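Local coordinates for protein ricin B lectin (Clostridium thermocellum, PDB 3VSF) that probably hydrolyses beta-1,3-galactan from the chain end as an exo-beta-1,3-galactanase, joining a family 43 glycoside hydrolase domain to a galactose-binding beta-trefoil module, at residues Glu75-Val86 against Leu112-Pro120. Residues are numbered along the deposited sequence; the frame is centred on the assembly and turned at random.
Sequences EYRDDSNLFLGV and LNHCNIERP
Phe83 of strand 83-91 packs its ring on Ile117 of strand 116-124 in the tightly packed part of this contact, a worked example of one beta-sheet resting on the next. The Ile117 side chain lies over one face of the phenyl ring, its CB 3.8 Å from the centroid of Phe83 and 19° off the ring normal, a CH-pi contact displaced toward the rim. With CG anti to the backbone N (chi1 176°), the ring of Phe83 is carried toward strand 116-124, against Ile117, Cys115 and Leu112; Cys115 SG meets it edge-on, 3.9 Å from Phe83 CD2. The backbone pins the same spot, Phe83 N donating to Cys115 O at 3.0 Å in a nearly straight bond. Further along, Val86 CG1 rests 4.1 Å from Pro120 CG, the two side chains running antiparallel to one another, and Met133 and Met135 of strand 131-138 also pack against this apolar layer.

A charged cluster borders it. Arg77, bent at chi2, bridges Glu75 and Glu118 in a salt-bridge network that fixes the rotation of its guanidinium: NH1 lies 2.7 Å from Glu75 OE2, and NH2 takes Glu118 OE2 at 2.8 Å, close to the guanidinium plane but with the carboxylate turned 55° from it. His136 and Tyr143 add weak hydrogen bonds to Glu118.

The other end is looser and faces solvent, with Asn81 and His114 both exposed. There Leu82 leans its CD1 obliquely against the His114 ring, beside a type I turn, 78-81, in which Asp78 OD2 receives Ser80 N and Leu82 N from opposite faces of its carboxylate.

Strands 69-77 and 83-91 belong to one four-stranded antiparallel sheet and strand 116-124 begins the next, an arrangement characteristic of adjacent blades in the five-bladed beta-propeller of family 43 glycoside hydrolases.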
loop_
_atom_site.group_PDB
_atom_site.type_symbol
_atom_site.label_atom_id
_atom_site.label_comp_id
_atom_site.label_asym_id
_atom_site.label_seq_id
_atom_site.Cartn_x
_atom_site.Cartn_y
_atom_site.Cartn_z
ATOM N N GLU A 75 2.988 -17.699 0.450
ATOM C CA GLU A 75 3.110 -18.942 -0.304
ATOM C C GLU A 75 3.972 -18.768 -1.551
ATOM O O GLU A 75 4.268 -17.648 -1.960
ATOM C CB GLU A 75 1.725 -19.479 -0.678
ATOM C CG GLU A 75 0.845 -18.491 -1.433
ATOM C CD GLU A 75 1.260 -18.316 -2.879
ATOM O OE1 GLU A 75 1.824 -19.268 -3.461
ATOM O OE2 GLU A 75 1.027 -17.221 -3.435
ATOM N N TYR A 76 4.375 -19.888 -2.145
ATOM C CA TYR A 76 5.191 -19.869 -3.353
ATOM C C TYR A 76 5.076 -21.185 -4.113
ATOM O O TYR A 76 5.149 -22.263 -3.521
ATOM C CB TYR A 76 6.654 -19.584 -3.012
ATOM C CG TYR A 76 7.343 -20.702 -2.261
ATOM C CD1 TYR A 76 8.367 -21.434 -2.849
ATOM C CD2 TYR A 76 6.967 -21.028 -0.965
ATOM C CE1 TYR A 76 8.999 -22.456 -2.165
ATOM C CE2 TYR A 76 7.591 -22.050 -0.273
ATOM C CZ TYR A 76 8.607 -22.761 -0.878
ATOM O OH TYR A 76 9.231 -23.779 -0.194
ATOM N N ARG A 77 4.894 -21.090 -5.426
ATOM C CA ARG A 77 4.786 -22.270 -6.278
ATOM C C ARG A 77 6.139 -22.948 -6.488
ATOM O O ARG A 77 7.159 -22.485 -5.978
ATOM C CB ARG A 77 4.169 -21.899 -7.630
ATOM C CG ARG A 77 2.661 -21.691 -7.606
ATOM C CD ARG A 77 2.259 -20.405 -6.894
ATOM N NE ARG A 77 0.889 -20.021 -7.229
ATOM C CZ ARG A 77 0.275 -18.937 -6.769
ATOM N NH1 ARG A 77 0.905 -18.111 -5.944
ATOM N NH2 ARG A 77 -0.972 -18.675 -7.136
ATOM N N ASP A 78 6.134 -24.044 -7.243
ATOM C CA ASP A 78 7.356 -24.781 -7.558
ATOM C C ASP A 78 7.615 -24.822 -9.063
ATOM O O ASP A 78 7.329 -23.861 -9.777
ATOM C CB ASP A 78 7.288 -26.207 -7.002
ATOM C CG ASP A 78 6.054 -26.960 -7.467
ATOM O OD1 ASP A 78 5.711 -27.988 -6.846
ATOM O OD2 ASP A 78 5.421 -26.522 -8.452
ATOM N N ASP A 79 8.156 -25.940 -9.541
ATOM C CA ASP A 79 8.427 -26.109 -10.966
ATOM C C ASP A 79 7.144 -26.303 -11.766
ATOM O O ASP A 79 7.067 -25.923 -12.935
ATOM C CB ASP A 79 9.378 -27.286 -11.204
ATOM C CG ASP A 79 10.802 -26.980 -10.782
ATOM O OD1 ASP A 79 11.166 -25.786 -10.728
ATOM O OD2 ASP A 79 11.557 -27.935 -10.502
ATOM N N SER A 80 6.138 -26.899 -11.135
ATOM C CA SER A 80 4.862 -27.140 -11.799
ATOM C C SER A 80 3.838 -26.064 -11.447
ATOM O O SER A 80 2.636 -26.258 -11.629
ATOM C CB SER A 80 4.323 -28.527 -11.442
ATOM O OG SER A 80 5.219 -29.545 -11.859
ATOM N N ASN A 81 4.323 -24.932 -10.947
ATOM C CA ASN A 81 3.457 -23.820 -10.562
ATOM C C ASN A 81 2.357 -24.262 -9.600
ATOM O O ASN A 81 1.232 -23.766 -9.656
ATOM C CB ASN A 81 2.849 -23.157 -11.802
ATOM C CG ASN A 81 2.235 -21.801 -11.499
ATOM O OD1 ASN A 81 2.693 -21.083 -10.611
ATOM N ND2 ASN A 81 1.193 -21.445 -12.241
ATOM N N LEU A 82 2.693 -25.197 -8.717
ATOM C CA LEU A 82 1.740 -25.700 -7.733
ATOM C C LEU A 82 2.174 -25.346 -6.316
ATOM O O LEU A 82 3.326 -24.976 -6.082
ATOM C CB LEU A 82 1.585 -27.216 -7.862
ATOM C CG LEU A 82 1.073 -27.734 -9.206
ATOM C CD1 LEU A 82 1.064 -29.254 -9.218
ATOM C CD2 LEU A 82 -0.312 -27.182 -9.503
ATOM N N PHE A 83 1.246 -25.466 -5.373
ATOM C CA PHE A 83 1.529 -25.178 -3.973
ATOM C C PHE A 83 2.710 -25.999 -3.465
ATOM O O PHE A 83 2.648 -27.227 -3.416
ATOM C CB PHE A 83 0.299 -25.460 -3.112
ATOM C CG PHE A 83 0.533 -25.269 -1.642
ATOM C CD1 PHE A 83 1.523 -24.415 -1.189
ATOM C CD2 PHE A 83 -0.231 -25.951 -0.713
ATOM C CE1 PHE A 83 1.742 -24.241 0.160
ATOM C CE2 PHE A 83 -0.015 -25.782 0.641
ATOM C CZ PHE A 83 0.974 -24.925 1.078
ATOM N N LEU A 84 3.785 -25.314 -3.085
ATOM C CA LEU A 84 4.964 -25.978 -2.544
ATOM C C LEU A 84 4.990 -25.865 -1.022
ATOM O O LEU A 84 5.081 -26.871 -0.318
ATOM C CB LEU A 84 6.240 -25.381 -3.144
ATOM C CG LEU A 84 7.547 -26.170 -3.017
ATOM C CD1 LEU A 84 8.637 -25.527 -3.861
ATOM C CD2 LEU A 84 7.999 -26.300 -1.568
ATOM N N GLY A 85 4.911 -24.639 -0.517
ATOM C CA GLY A 85 4.938 -24.406 0.916
ATOM C C GLY A 85 4.515 -23.004 1.309
ATOM O O GLY A 85 4.561 -22.078 0.500
ATOM N N VAL A 86 4.089 -22.852 2.559
ATOM C CA VAL A 86 3.733 -21.545 3.094
ATOM C C VAL A 86 4.832 -21.062 4.032
ATOM O O VAL A 86 4.859 -21.415 5.211
ATOM C CB VAL A 86 2.391 -21.584 3.848
ATOM C CG1 VAL A 86 2.093 -20.231 4.475
ATOM C CG2 VAL A 86 1.271 -21.998 2.910
ATOM N N LEU A 112 -3.156 -31.454 -0.084
ATOM C CA LEU A 112 -2.213 -30.357 -0.267
ATOM C C LEU A 112 -1.073 -30.769 -1.192
ATOM O O LEU A 112 -0.185 -29.972 -1.491
ATOM C CB LEU A 112 -1.657 -29.885 1.078
ATOM C CG LEU A 112 -2.665 -29.278 2.055
ATOM C CD1 LEU A 112 -1.967 -28.834 3.331
ATOM C CD2 LEU A 112 -3.404 -28.116 1.411
ATOM N N ASN A 113 -1.103 -32.019 -1.641
ATOM C CA ASN A 113 -0.083 -32.532 -2.547
ATOM C C ASN A 113 -0.155 -31.873 -3.920
ATOM O O ASN A 113 0.819 -31.288 -4.391
ATOM C CB ASN A 113 -0.205 -34.051 -2.689
ATOM C CG ASN A 113 0.208 -34.791 -1.431
ATOM O OD1 ASN A 113 -0.512 -34.795 -0.434
ATOM N ND2 ASN A 113 1.373 -35.428 -1.474
ATOM N N HIS A 114 -1.317 -31.967 -4.553
ATOM C CA HIS A 114 -1.505 -31.425 -5.892
ATOM C C HIS A 114 -2.633 -30.398 -5.892
ATOM O O HIS A 114 -3.776 -30.721 -6.216
ATOM C CB HIS A 114 -1.816 -32.559 -6.871
ATOM C CG HIS A 114 -1.858 -32.131 -8.303
ATOM N ND1 HIS A 114 -0.726 -32.027 -9.084
ATOM C CD2 HIS A 114 -2.896 -31.785 -9.100
ATOM C CE1 HIS A 114 -1.065 -31.633 -10.298
ATOM N NE2 HIS A 114 -2.377 -31.480 -10.335
ATOM N N CYS A 115 -2.306 -29.161 -5.527
ATOM C CA CYS A 115 -3.317 -28.113 -5.410
ATOM C C CYS A 115 -2.731 -26.707 -5.509
ATOM O O CYS A 115 -1.515 -26.527 -5.578
ATOM C CB CYS A 115 -4.065 -28.250 -4.082
ATOM S SG CYS A 115 -3.085 -27.791 -2.632
ATOM N N ASN A 116 -3.616 -25.715 -5.509
ATOM C CA ASN A 116 -3.218 -24.314 -5.490
ATOM C C ASN A 116 -3.602 -23.659 -4.171
ATOM O O ASN A 116 -4.765 -23.689 -3.770
ATOM C CB ASN A 116 -3.874 -23.548 -6.641
ATOM C CG ASN A 116 -3.512 -24.108 -8.001
ATOM O OD1 ASN A 116 -4.389 -24.426 -8.806
ATOM N ND2 ASN A 116 -2.217 -24.229 -8.267
ATOM N N ILE A 117 -2.624 -23.071 -3.491
ATOM C CA ILE A 117 -2.898 -22.302 -2.284
ATOM C C ILE A 117 -2.324 -20.898 -2.404
ATOM O O ILE A 117 -1.141 -20.723 -2.692
ATOM C CB ILE A 117 -2.347 -22.985 -1.022
ATOM C CG1 ILE A 117 -3.290 -24.102 -0.576
ATOM C CG2 ILE A 117 -2.180 -21.973 0.099
ATOM C CD1 ILE A 117 -3.055 -24.569 0.840
ATOM N N GLU A 118 -3.171 -19.898 -2.187
ATOM C CA GLU A 118 -2.753 -18.512 -2.331
ATOM C C GLU A 118 -3.423 -17.605 -1.305
ATOM O O GLU A 118 -4.510 -17.903 -0.810
ATOM C CB GLU A 118 -3.024 -18.018 -3.753
ATOM C CG GLU A 118 -4.469 -18.155 -4.207
ATOM C CD GLU A 118 -4.625 -17.991 -5.709
ATOM O OE1 GLU A 118 -5.670 -17.465 -6.148
ATOM O OE2 GLU A 118 -3.705 -18.391 -6.452
ATOM N N ARG A 119 -2.756 -16.499 -0.992
ATOM C CA ARG A 119 -3.246 -15.539 -0.007
ATOM C C ARG A 119 -3.501 -16.166 1.362
ATOM O O ARG A 119 -4.603 -16.061 1.900
ATOM C CB ARG A 119 -4.510 -14.841 -0.518
ATOM C CG ARG A 119 -4.300 -14.099 -1.822
ATOM C CD ARG A 119 -5.504 -13.252 -2.186
ATOM N NE ARG A 119 -5.223 -12.411 -3.345
ATOM C CZ ARG A 119 -4.550 -11.267 -3.288
ATOM N NH1 ARG A 119 -4.086 -10.827 -2.124
ATOM N NH2 ARG A 119 -4.336 -10.563 -4.391
ATOM N N PRO A 120 -2.476 -16.819 1.931
ATOM C CA PRO A 120 -2.593 -17.389 3.275
ATOM C C PRO A 120 -2.442 -16.314 4.347
ATOM O O PRO A 120 -1.492 -15.533 4.303
ATOM C CB PRO A 120 -1.414 -18.360 3.338
ATOM C CG PRO A 120 -0.393 -17.749 2.447
ATOM C CD PRO A 120 -1.158 -17.092 1.330
#